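Local structure of aeromonas extracellular serine protease (Aeromonas sobria, 3WQB) at residues Asn250-Trp254 against Glu473-Val477; Gly274-Phe278 against Leu534-Phe538; Ala450-Asp454 against Asn578-Lys584; Gln484-Asp488 against Ala555-Arg559. The protein cleaves peptide bonds that follow two basic residues, one of them lysine, and probably acts as a potent virulence factor by attacking host plasma proteins. The protein carries 1 engineered substitution. One frame throughout, in Å; residues are numbered along the deposited sequence.

Contacts 1 and 2 lie in the buried interior where the subtilisin domain meets the P-domain, and they touch through neighbouring strands 471-482 and 527-535 and between N250 and N276. Contacts 3 and 4 belong to the P-domain alone, are only partly buried, and share one calcium ion; their centres are about 10 Å apart. The chemistry follows the place. The interdomain pair uses neutral groups for its direct bonds, namely backbone amides and carbonyls, a serine hydroxyl and amide side chains, with phenylalanine, alanine and leucine packed beside them. At the calcium site, carboxylates and carbonyl oxygens face the ion, with a short antiparallel pairing next to it in contact 3 and two stacked arginines in contact 4.

Contact 1 (Asn250-Trp254 against Glu473-Val477); sequences NSNFW and EAVQV
Q476 reaches from strand 471-482 to the loop 250-254, where its NE2 lies 2.9 Å from the carbonyl O of S251. The N-H...O angle is 164°, and the bond runs in the carbonyl plane and close to the amide plane, so the N-H points almost straight at the oxygen. Glutamine suits this place because its chain, extended beyond CG, carries the amide from the strand to the loop's carbonyl.

The tight part is at F253. With CG anti to the backbone N (chi1 179°), the ring is carried over to the strand, and its CD1 packs 3.7 Å from CB of A474, a residue small enough to let the ring in. At the ring edge, CZ of F253 is 4.1 Å from OE1 of E473, whose other oxygen is held by R359 and H595.

On the looser side the link is indirect: one water donates to O of N252 at 2.7 Å and accepts from NE2 of Q476 at 3.0 Å.

Around this interdomain contact, L534 of strand 527-535 and L593 of strand 583-595 also touch F253, R362 of helix 358-368 makes a cation-pi contact with its ring, and helix 191-205 meets N252 and W254 through F200.

Contact 2 (Gly274-Phe278 against Leu534-Phe538); sequences GSNIF and LSNKF
S275 and N536 join a type I beta turn, G274 to I277, to the end of strand 527-535, where S535 begins an ST turn. The turn comes from the subtilisin domain just ahead of the last strand of its parallel sheet, and the strand belongs to the P-domain, so this is a buried piece of the interdomain interface.

Hydrogen bonds dominate. S275 works in both directions: its OG donates to O of L534 at 2.8 Å, while its carbonyl O accepts from N of N536 at 2.9 Å with an N-H...O angle of 164°. Serine suits the place because its hydroxyl sits one carbon from the backbone and, placed between backbone N and carbonyl carbon (chi1 62°), lies close enough to the crossing chain to donate to it. The amide of N536 adds a third bond: its ND2 donates to O of I277 at 2.9 Å, but from above the carbonyl plane rather than on a lone pair. In the ST turn itself, OG of S535 accepts from N of K537 at 3.0 Å and also bonds to S501.

A weaker CA-H...O contact joins CA of S535 to O of S275 at 3.4 Å.

Apolar contact is smaller: CD2 of L534 rests 3.9 Å from CB of N276, whose amide end turns to S244 and N250.

Last comes an amide against a ring. The N536 amide and the F278 ring stand at 88° to each other, with ND2 of N536 at the ring edge, 3.8 Å from CD1 of F278.

Contact 3 (Ala450-Asp454 against Asn578-Lys584); sequences AAIAD and NNRQPGK. With CA (calcium ion), chain D.
The carbonyl O of I452 takes the backbone N of G583 at 2.8 Å, the shortest hydrogen bond between the two segments. N of I452 returns a bond to O of G583 at 2.9 Å, so the two residues form an antiparallel hydrogen-bonded pair where strand 451-452 joins strand 583-595. Glycine suits the place opposite I452: with no side chain, it lets the chains run close, CA of I452 to CA of G583 4.6 Å, beside the isoleucine. I452 itself packs toward V551 and D553 of strand 545-553.

Beyond this pairing the chains converge on a calcium ion. OD1 of D454 binds it at 2.3 Å, and OD1 of N579 binds it at 2.4 Å. The amide of N579 is kept from turning by its other end, as ND2 donates to O of Q581 at 2.8 Å, nearly straight at 173°. One water donates to both OD2 of D454 and O of N579.

N578 of the same loop is also a ligand, and D488, D553 and A555 complete the site. Such an all-oxygen shell suits calcium: the carboxylates supply charge, the ion would favour their ionised form, and the neutral asparagines and a carbonyl add ligands without further negative charge.

Contact 4 (Gln484-Asp488 against Ala555-Arg559); sequences QRLPD and ANGTR. With CA (calcium ion), chain D.
The guanidinium groups of R485 and R559 lie one on the other, their centres 3.8 Å apart and their planes 29° from parallel, with NH1 of R559 over the middle of the R485 group. The like charges are probably offset by the carboxylate of D488, which is divided between them. OD1 of D488 is gripped end-on by R559, with NH1 of R559 at 2.8 Å and NH2 at 2.9 Å. The carboxylate stands steeply against that guanidinium, at 80°, although both nitrogens keep OD1 in the guanidinium plane. OD2 faces R485 instead, which takes it side-on: NE of R485 is 2.9 Å from OD2 of D488, and its NH2 is a second, longer donor.

At its terminal edge, next to the side that holds D488, R485 reaches the loop 555-559, where NH1 donates to O of G557 at 2.8 Å and NH2 shares the same oxygen. The bend at chi3 (76°) swings the flat group into this position. P487 CB packs 3.7 Å from NH2 of R559, whose NE has a further salt bridge to E576.

OD2 of D488 also binds calcium at 2.3 Å, as does the carbonyl O of A555. The salt-bridge network is thus a second shell that probably fixes the orientation of D488, a ligand of the P-domain calcium site, which D454, D553, N578 and N579 complete.

Contact 1 (Asn250-Trp254 against Glu473-Val477)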
loop_
_atom_site.group_PDB
_atom_site.type_symbol
_atom_site.label_atom_id
_atom_site.label_comp_id
_atom_site.label_asym_id
_atom_site.label_seq_id
_atom_site.Cartn_x
_atom_site.Cartn_y
_atom_site.Cartn_z
ATOM N N ASN A 250 4.486 -1.896 3.255
ATOM C CA ASN A 250 3.197 -1.605 3.870
ATOM C C ASN A 250 3.211 -1.646 5.388
ATOM O O ASN A 250 2.209 -1.320 6.012
ATOM C CB ASN A 250 2.119 -2.558 3.351
ATOM C CG ASN A 250 1.783 -2.325 1.900
ATOM O OD1 ASN A 250 2.179 -1.316 1.299
ATOM N ND2 ASN A 250 1.036 -3.266 1.317
ATOM N N SER A 251 4.331 -2.055 5.982
ATOM C CA SER A 251 4.457 -2.091 7.449
ATOM C C SER A 251 5.449 -1.059 7.986
ATOM O O SER A 251 5.883 -1.162 9.133
ATOM C CB SER A 251 4.823 -3.505 7.930
ATOM O OG SER A 251 6.030 -3.933 7.317
ATOM N N ASN A 252 5.787 -0.056 7.174
ATOM C CA ASN A 252 6.798 0.914 7.581
ATOM C C ASN A 252 6.301 2.065 8.436
ATOM O O ASN A 252 7.079 2.966 8.754
ATOM C CB ASN A 252 7.586 1.462 6.379
ATOM C CG ASN A 252 6.788 2.443 5.550
ATOM O OD1 ASN A 252 5.596 2.642 5.766
ATOM N ND2 ASN A 252 7.455 3.069 4.591
ATOM N N PHE A 253 5.021 2.030 8.807
ATOM C CA PHE A 253 4.369 3.069 9.622
ATOM C C PHE A 253 4.130 4.385 8.892
ATOM O O PHE A 253 3.041 4.927 8.969
ATOM C CB PHE A 253 5.095 3.312 10.950
ATOM C CG PHE A 253 4.470 4.388 11.791
ATOM C CD1 PHE A 253 3.248 4.164 12.426
ATOM C CD2 PHE A 253 5.093 5.631 11.945
ATOM C CE1 PHE A 253 2.665 5.147 13.215
ATOM C CE2 PHE A 253 4.509 6.623 12.722
ATOM C CZ PHE A 253 3.301 6.376 13.363
ATOM N N TRP A 254 5.147 4.893 8.198
ATOM C CA TRP A 254 5.030 6.174 7.484
ATOM C C TRP A 254 3.966 6.100 6.397
ATOM O O TRP A 254 3.290 7.098 6.127
ATOM C CB TRP A 254 6.383 6.616 6.913
ATOM C CG TRP A 254 7.457 6.442 7.941
ATOM C CD1 TRP A 254 8.490 5.554 7.901
ATOM C CD2 TRP A 254 7.535 7.096 9.222
ATOM N NE1 TRP A 254 9.239 5.645 9.059
ATOM C CE2 TRP A 254 8.667 6.574 9.888
ATOM C CE3 TRP A 254 6.768 8.088 9.861
ATOM C CZ2 TRP A 254 9.048 7.006 11.172
ATOM C CZ3 TRP A 254 7.162 8.529 11.132
ATOM C CH2 TRP A 254 8.282 7.981 11.768
ATOM N N GLU A 473 0.245 4.021 19.147
ATOM C CA GLU A 473 -0.349 4.344 17.853
ATOM C C GLU A 473 -0.291 3.097 16.981
ATOM O O GLU A 473 -1.331 2.586 16.551
ATOM C CB GLU A 473 0.341 5.548 17.206
ATOM C CG GLU A 473 0.066 6.850 17.963
ATOM C CD GLU A 473 1.068 7.953 17.679
ATOM O OE1 GLU A 473 1.443 8.163 16.504
ATOM O OE2 GLU A 473 1.465 8.631 18.645
ATOM N N ALA A 474 0.915 2.582 16.737
ATOM C CA ALA A 474 1.061 1.372 15.942
ATOM C C ALA A 474 2.118 0.494 16.570
ATOM O O ALA A 474 2.948 0.966 17.362
ATOM C CB ALA A 474 1.432 1.712 14.496
ATOM N N VAL A 475 2.063 -0.791 16.239
ATOM C CA VAL A 475 3.131 -1.716 16.605
ATOM C C VAL A 475 3.689 -2.396 15.365
ATOM O O VAL A 475 2.935 -2.786 14.458
ATOM C CB VAL A 475 2.699 -2.787 17.665
ATOM C CG1 VAL A 475 2.303 -2.127 18.973
ATOM C CG2 VAL A 475 1.571 -3.656 17.161
ATOM N N GLN A 476 5.010 -2.534 15.336
ATOM C CA GLN A 476 5.694 -3.315 14.323
ATOM C C GLN A 476 6.281 -4.546 14.970
ATOM O O GLN A 476 6.745 -4.505 16.119
ATOM C CB GLN A 476 6.814 -2.515 13.669
ATOM C CG GLN A 476 6.336 -1.323 12.860
ATOM C CD GLN A 476 7.474 -0.419 12.460
ATOM O OE1 GLN A 476 8.308 -0.065 13.294
ATOM N NE2 GLN A 476 7.506 -0.019 11.190
ATOM N N VAL A 477 6.246 -5.639 14.220
ATOM C CA VAL A 477 6.826 -6.906 14.639
ATOM C C VAL A 477 7.689 -7.435 13.499
ATOM O O VAL A 477 7.302 -7.352 12.327
ATOM C CB VAL A 477 5.708 -7.928 15.007
ATOM C CG1 VAL A 477 6.213 -9.345 15.087
ATOM C CG2 VAL A 477 5.051 -7.557 16.319
HETATM O O HOH W 1 9.262 2.221 10.144
#

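Contact 2 (Gly274-Phe278 against Leu534-Phe538)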
loop_
_atom_site.group_PDB
_atom_site.type_symbol
_atom_site.label_atom_id
_atom_site.label_comp_id
_atom_site.label_asym_id
_atom_site.label_seq_id
_atom_site.Cartn_x
_atom_site.Cartn_y
_atom_site.Cartn_z
ATOM N N GLY A 274 -5.779 -6.494 5.992
ATOM C CA GLY A 274 -4.825 -6.915 7.017
ATOM C C GLY A 274 -4.773 -5.949 8.184
ATOM O O GLY A 274 -5.418 -4.899 8.173
ATOM N N SER A 275 -4.006 -6.318 9.203
ATOM C CA SER A 275 -3.931 -5.526 10.433
ATOM C C SER A 275 -3.292 -4.157 10.242
ATOM O O SER A 275 -3.407 -3.283 11.115
ATOM C CB SER A 275 -3.198 -6.293 11.521
ATOM O OG SER A 275 -1.858 -6.563 11.150
ATOM N N ASN A 276 -2.605 -3.987 9.111
ATOM C CA ASN A 276 -1.952 -2.719 8.779
ATOM C C ASN A 276 -2.777 -1.763 7.935
ATOM O O ASN A 276 -2.306 -0.683 7.624
ATOM C CB ASN A 276 -0.599 -2.957 8.113
ATOM C CG ASN A 276 -0.703 -3.737 6.829
ATOM O OD1 ASN A 276 -1.522 -4.650 6.703
ATOM N ND2 ASN A 276 0.166 -3.417 5.880
ATOM N N ILE A 277 -4.010 -2.132 7.604
ATOM C CA ILE A 277 -4.945 -1.186 6.975
ATOM C C ILE A 277 -5.259 -0.095 7.995
ATOM O O ILE A 277 -5.531 -0.391 9.161
ATOM C CB ILE A 277 -6.245 -1.887 6.517
ATOM C CG1 ILE A 277 -5.941 -2.997 5.500
ATOM C CG2 ILE A 277 -7.251 -0.882 5.940
ATOM C CD1 ILE A 277 -5.198 -2.545 4.231
ATOM N N PHE A 278 -5.204 1.162 7.564
ATOM C CA PHE A 278 -5.560 2.275 8.433
ATOM C C PHE A 278 -6.993 2.743 8.187
ATOM O O PHE A 278 -7.743 2.991 9.139
ATOM C CB PHE A 278 -4.569 3.435 8.268
ATOM C CG PHE A 278 -4.653 4.461 9.365
ATOM C CD1 PHE A 278 -4.005 4.238 10.570
ATOM C CD2 PHE A 278 -5.401 5.627 9.208
ATOM C CE1 PHE A 278 -4.088 5.167 11.604
ATOM C CE2 PHE A 278 -5.484 6.569 10.244
ATOM C CZ PHE A 278 -4.836 6.322 11.441
ATOM N N LEU A 534 2.810 -4.884 10.585
ATOM C CA LEU A 534 2.332 -3.789 11.422
ATOM C C LEU A 534 0.874 -4.026 11.803
ATOM O O LEU A 534 0.106 -4.592 11.021
ATOM C CB LEU A 534 2.508 -2.450 10.694
ATOM C CG LEU A 534 2.024 -1.208 11.451
ATOM C CD1 LEU A 534 2.945 -0.037 11.217
ATOM C CD2 LEU A 534 0.584 -0.823 11.096
ATOM N N SER A 535 0.500 -3.610 13.009
ATOM C CA SER A 535 -0.905 -3.579 13.385
ATOM C C SER A 535 -1.329 -2.213 13.891
ATOM O O SER A 535 -0.622 -1.571 14.684
ATOM C CB SER A 535 -1.230 -4.625 14.443
ATOM O OG SER A 535 -2.577 -4.481 14.849
ATOM N N ASN A 536 -2.511 -1.795 13.444
ATOM C CA ASN A 536 -3.169 -0.586 13.918
ATOM C C ASN A 536 -4.205 -0.858 15.011
ATOM O O ASN A 536 -4.801 0.079 15.561
ATOM C CB ASN A 536 -3.835 0.129 12.746
ATOM C CG ASN A 536 -2.834 0.716 11.780
ATOM O OD1 ASN A 536 -1.874 1.369 12.202
ATOM N ND2 ASN A 536 -3.059 0.517 10.478
ATOM N N LYS A 537 -4.445 -2.139 15.300
ATOM C CA LYS A 537 -5.528 -2.543 16.198
ATOM C C LYS A 537 -5.459 -1.955 17.603
ATOM O O LYS A 537 -6.491 -1.826 18.272
ATOM C CB LYS A 537 -5.582 -4.071 16.259
ATOM C CG LYS A 537 -6.539 -4.663 17.277
ATOM C CD LYS A 537 -8.000 -4.367 16.935
ATOM C CE LYS A 537 -8.944 -4.996 17.951
ATOM N NZ LYS A 537 -8.927 -6.483 17.910
ATOM N N PHE A 538 -4.252 -1.608 18.041
ATOM C CA PHE A 538 -4.016 -1.240 19.436
ATOM C C PHE A 538 -4.019 0.269 19.678
ATOM O O PHE A 538 -3.664 0.737 20.754
ATOM C CB PHE A 538 -2.713 -1.879 19.923
ATOM C CG PHE A 538 -2.632 -3.342 19.635
ATOM C CD1 PHE A 538 -3.360 -4.251 20.385
ATOM C CD2 PHE A 538 -1.824 -3.820 18.601
ATOM C CE1 PHE A 538 -3.294 -5.615 20.112
ATOM C CE2 PHE A 538 -1.752 -5.188 18.319
ATOM C CZ PHE A 538 -2.485 -6.081 19.084
#

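Contact 3 (Ala450-Asp454 against Asn578-Lys584)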
loop_
_atom_site.group_PDB
_atom_site.type_symbol
_atom_site.label_atom_id
_atom_site.label_comp_id
_atom_site.label_asym_id
_atom_site.label_seq_id
_atom_site.Cartn_x
_atom_site.Cartn_y
_atom_site.Cartn_z
ATOM N N ALA A 450 10.007 -23.528 21.244
ATOM C CA ALA A 450 10.205 -23.018 19.883
ATOM C C ALA A 450 9.418 -23.784 18.821
ATOM O O ALA A 450 9.135 -23.256 17.747
ATOM C CB ALA A 450 11.692 -23.010 19.528
ATOM N N ALA A 451 9.066 -25.031 19.117
ATOM C CA ALA A 451 8.430 -25.905 18.141
ATOM C C ALA A 451 7.084 -25.381 17.646
ATOM O O ALA A 451 6.256 -24.918 18.437
ATOM C CB ALA A 451 8.271 -27.310 18.721
ATOM N N ILE A 452 6.886 -25.455 16.333
ATOM C CA ILE A 452 5.581 -25.192 15.734
ATOM C C ILE A 452 5.100 -26.518 15.144
ATOM O O ILE A 452 5.459 -26.884 14.020
ATOM C CB ILE A 452 5.631 -24.092 14.628
ATOM C CG1 ILE A 452 6.296 -22.805 15.142
ATOM C CG2 ILE A 452 4.219 -23.810 14.099
ATOM C CD1 ILE A 452 6.735 -21.841 14.042
ATOM N N ALA A 453 4.303 -27.249 15.910
ATOM C CA ALA A 453 3.807 -28.547 15.449
ATOM C C ALA A 453 2.846 -28.379 14.285
ATOM O O ALA A 453 2.144 -27.368 14.188
ATOM C CB ALA A 453 3.123 -29.295 16.583
ATOM N N ASP A 454 2.815 -29.367 13.394
ATOM C CA ASP A 454 1.780 -29.422 12.370
ATOM C C ASP A 454 0.423 -29.447 13.077
ATOM O O ASP A 454 0.296 -30.045 14.149
ATOM C CB ASP A 454 1.963 -30.691 11.539
ATOM C CG ASP A 454 1.147 -30.691 10.269
ATOM O OD1 ASP A 454 0.756 -29.609 9.776
ATOM O OD2 ASP A 454 0.911 -31.800 9.736
ATOM N N ASN A 578 1.848 -30.544 2.434
ATOM C CA ASN A 578 1.995 -30.285 3.865
ATOM C C ASN A 578 3.435 -30.441 4.359
ATOM O O ASN A 578 4.179 -31.289 3.870
ATOM C CB ASN A 578 1.050 -31.175 4.670
ATOM C CG ASN A 578 0.950 -30.756 6.122
ATOM O OD1 ASN A 578 0.910 -29.567 6.441
ATOM N ND2 ASN A 578 0.922 -31.733 7.012
ATOM N N ASN A 579 3.838 -29.604 5.313
ATOM C CA ASN A 579 5.149 -29.762 5.942
ATOM C C ASN A 579 5.286 -31.144 6.569
ATOM O O ASN A 579 4.405 -31.593 7.300
ATOM C CB ASN A 579 5.412 -28.672 6.989
ATOM C CG ASN A 579 4.302 -28.562 8.015
ATOM O OD1 ASN A 579 3.162 -28.254 7.676
ATOM N ND2 ASN A 579 4.634 -28.802 9.277
ATOM N N ARG A 580 6.397 -31.805 6.261
ATOM C CA ARG A 580 6.698 -33.128 6.789
ATOM C C ARG A 580 7.216 -33.071 8.234
ATOM O O ARG A 580 7.054 -34.023 9.003
ATOM C CB ARG A 580 7.732 -33.806 5.882
ATOM C CG ARG A 580 8.091 -35.226 6.275
ATOM C CD ARG A 580 7.654 -36.259 5.244
ATOM N NE ARG A 580 8.090 -37.604 5.628
ATOM C CZ ARG A 580 9.340 -38.061 5.523
ATOM N NH1 ARG A 580 10.308 -37.294 5.038
ATOM N NH2 ARG A 580 9.623 -39.299 5.908
ATOM N N GLN A 581 7.850 -31.955 8.587
ATOM C CA GLN A 581 8.448 -31.757 9.900
ATOM C C GLN A 581 7.782 -30.569 10.605
ATOM O O GLN A 581 7.211 -29.692 9.941
ATOM C CB GLN A 581 9.952 -31.478 9.759
ATOM C CG GLN A 581 10.856 -32.712 9.642
ATOM C CD GLN A 581 10.820 -33.386 8.276
ATOM O OE1 GLN A 581 10.996 -32.740 7.237
ATOM N NE2 GLN A 581 10.614 -34.698 8.274
ATOM N N PRO A 582 7.852 -30.534 11.951
ATOM C CA PRO A 582 7.445 -29.318 12.651
ATOM C C PRO A 582 8.310 -28.123 12.266
ATOM O O PRO A 582 9.471 -28.276 11.872
ATOM C CB PRO A 582 7.657 -29.660 14.131
ATOM C CG PRO A 582 8.552 -30.868 14.141
ATOM C CD PRO A 582 8.226 -31.611 12.889
ATOM N N GLY A 583 7.716 -26.940 12.349
ATOM C CA GLY A 583 8.459 -25.707 12.186
ATOM C C GLY A 583 9.115 -25.292 13.484
ATOM O O GLY A 583 9.013 -25.982 14.503
ATOM N N LYS A 584 9.777 -24.145 13.453
ATOM C CA LYS A 584 10.542 -23.663 14.587
ATOM C C LYS A 584 10.492 -22.145 14.600
ATOM O O LYS A 584 10.882 -21.517 13.626
ATOM C CB LYS A 584 11.994 -24.154 14.474
ATOM C CG LYS A 584 12.949 -23.625 15.537
ATOM C CD LYS A 584 14.343 -24.216 15.373
ATOM C CE LYS A 584 15.107 -23.575 14.222
ATOM N NZ LYS A 584 16.536 -23.997 14.189
HETATM CA CA CA D . 0.872 -27.953 8.219
HETATM O O HOH W 2 3.481 -33.102 9.359
#

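Contact 4 (Gln484-Asp488 against Ala555-Arg559)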
loop_
_atom_site.group_PDB
_atom_site.type_symbol
_atom_site.label_atom_id
_atom_site.label_comp_id
_atom_site.label_asym_id
_atom_site.label_seq_id
_atom_site.Cartn_x
_atom_site.Cartn_y
_atom_site.Cartn_z
ATOM N N GLN A 484 8.118 -25.405 6.502
ATOM C CA GLN A 484 8.156 -25.892 5.126
ATOM C C GLN A 484 6.947 -25.525 4.250
ATOM O O GLN A 484 6.999 -25.691 3.036
ATOM C CB GLN A 484 8.352 -27.412 5.101
ATOM C CG GLN A 484 9.676 -27.908 5.652
ATOM C CD GLN A 484 9.657 -29.402 5.906
ATOM O OE1 GLN A 484 8.651 -29.961 6.358
ATOM N NE2 GLN A 484 10.773 -30.059 5.614
ATOM N N ARG A 485 5.864 -25.056 4.862
ATOM C CA ARG A 485 4.685 -24.597 4.116
ATOM C C ARG A 485 4.099 -23.335 4.749
ATOM O O ARG A 485 3.100 -23.365 5.470
ATOM C CB ARG A 485 3.644 -25.712 3.970
ATOM C CG ARG A 485 2.496 -25.333 3.048
ATOM C CD ARG A 485 1.649 -26.526 2.626
ATOM N NE ARG A 485 0.766 -26.977 3.695
ATOM C CZ ARG A 485 -0.383 -27.619 3.503
ATOM N NH1 ARG A 485 -0.796 -27.922 2.269
ATOM N NH2 ARG A 485 -1.121 -27.958 4.557
ATOM N N LEU A 486 4.735 -22.208 4.444
ATOM C CA LEU A 486 4.445 -20.942 5.120
ATOM C C LEU A 486 2.977 -20.536 5.236
ATOM O O LEU A 486 2.580 -20.031 6.280
ATOM C CB LEU A 486 5.267 -19.785 4.529
ATOM C CG LEU A 486 6.760 -19.798 4.872
ATOM C CD1 LEU A 486 7.510 -18.834 3.975
ATOM C CD2 LEU A 486 7.004 -19.481 6.346
ATOM N N PRO A 487 2.160 -20.759 4.179
ATOM C CA PRO A 487 0.765 -20.323 4.305
ATOM C C PRO A 487 -0.061 -21.103 5.332
ATOM O O PRO A 487 -1.180 -20.713 5.608
ATOM C CB PRO A 487 0.206 -20.490 2.881
ATOM C CG PRO A 487 1.421 -20.390 2.015
ATOM C CD PRO A 487 2.478 -21.120 2.787
ATOM N N ASP A 488 0.499 -22.158 5.926
ATOM C CA ASP A 488 -0.166 -22.823 7.046
ATOM C C ASP A 488 -0.206 -21.967 8.305
ATOM O O ASP A 488 -0.950 -22.273 9.231
ATOM C CB ASP A 488 0.523 -24.151 7.379
ATOM C CG ASP A 488 0.229 -25.242 6.366
ATOM O OD1 ASP A 488 -0.557 -24.997 5.428
ATOM O OD2 ASP A 488 0.797 -26.347 6.520
ATOM N N ALA A 555 -3.158 -26.175 9.249
ATOM C CA ALA A 555 -3.583 -27.006 8.114
ATOM C C ALA A 555 -2.645 -28.157 7.829
ATOM O O ALA A 555 -1.424 -27.987 7.828
ATOM C CB ALA A 555 -3.731 -26.151 6.859
ATOM N N ASN A 556 -3.224 -29.323 7.546
ATOM C CA ASN A 556 -2.437 -30.439 7.028
ATOM C C ASN A 556 -2.953 -30.980 5.695
ATOM O O ASN A 556 -2.364 -31.899 5.122
ATOM C CB ASN A 556 -2.282 -31.563 8.067
ATOM C CG ASN A 556 -3.606 -32.140 8.531
ATOM O OD1 ASN A 556 -4.681 -31.729 8.097
ATOM N ND2 ASN A 556 -3.526 -33.097 9.443
ATOM N N GLY A 557 -4.039 -30.399 5.193
ATOM C CA GLY A 557 -4.591 -30.827 3.908
ATOM C C GLY A 557 -3.798 -30.238 2.756
ATOM O O GLY A 557 -3.195 -29.166 2.892
ATOM N N THR A 558 -3.792 -30.921 1.613
ATOM C CA THR A 558 -3.188 -30.359 0.400
ATOM C C THR A 558 -4.014 -29.181 -0.112
ATOM O O THR A 558 -5.213 -29.091 0.129
ATOM C CB THR A 558 -3.052 -31.406 -0.725
ATOM O OG1 THR A 558 -4.351 -31.870 -1.109
ATOM C CG2 THR A 558 -2.195 -32.577 -0.255
ATOM N N ARG A 559 -3.348 -28.266 -0.804
ATOM C CA ARG A 559 -4.023 -27.171 -1.469
ATOM C C ARG A 559 -3.487 -27.051 -2.874
ATOM O O ARG A 559 -2.339 -27.413 -3.146
ATOM C CB ARG A 559 -3.771 -25.854 -0.727
ATOM C CG ARG A 559 -4.399 -25.787 0.663
ATOM C CD ARG A 559 -4.224 -24.410 1.279
ATOM N NE ARG A 559 -2.823 -24.070 1.538
ATOM C CZ ARG A 559 -2.146 -24.371 2.645
ATOM N NH1 ARG A 559 -2.721 -25.033 3.641
ATOM N NH2 ARG A 559 -0.879 -23.987 2.753
HETATM CA CA CA D . 0.872 -27.953 8.219
#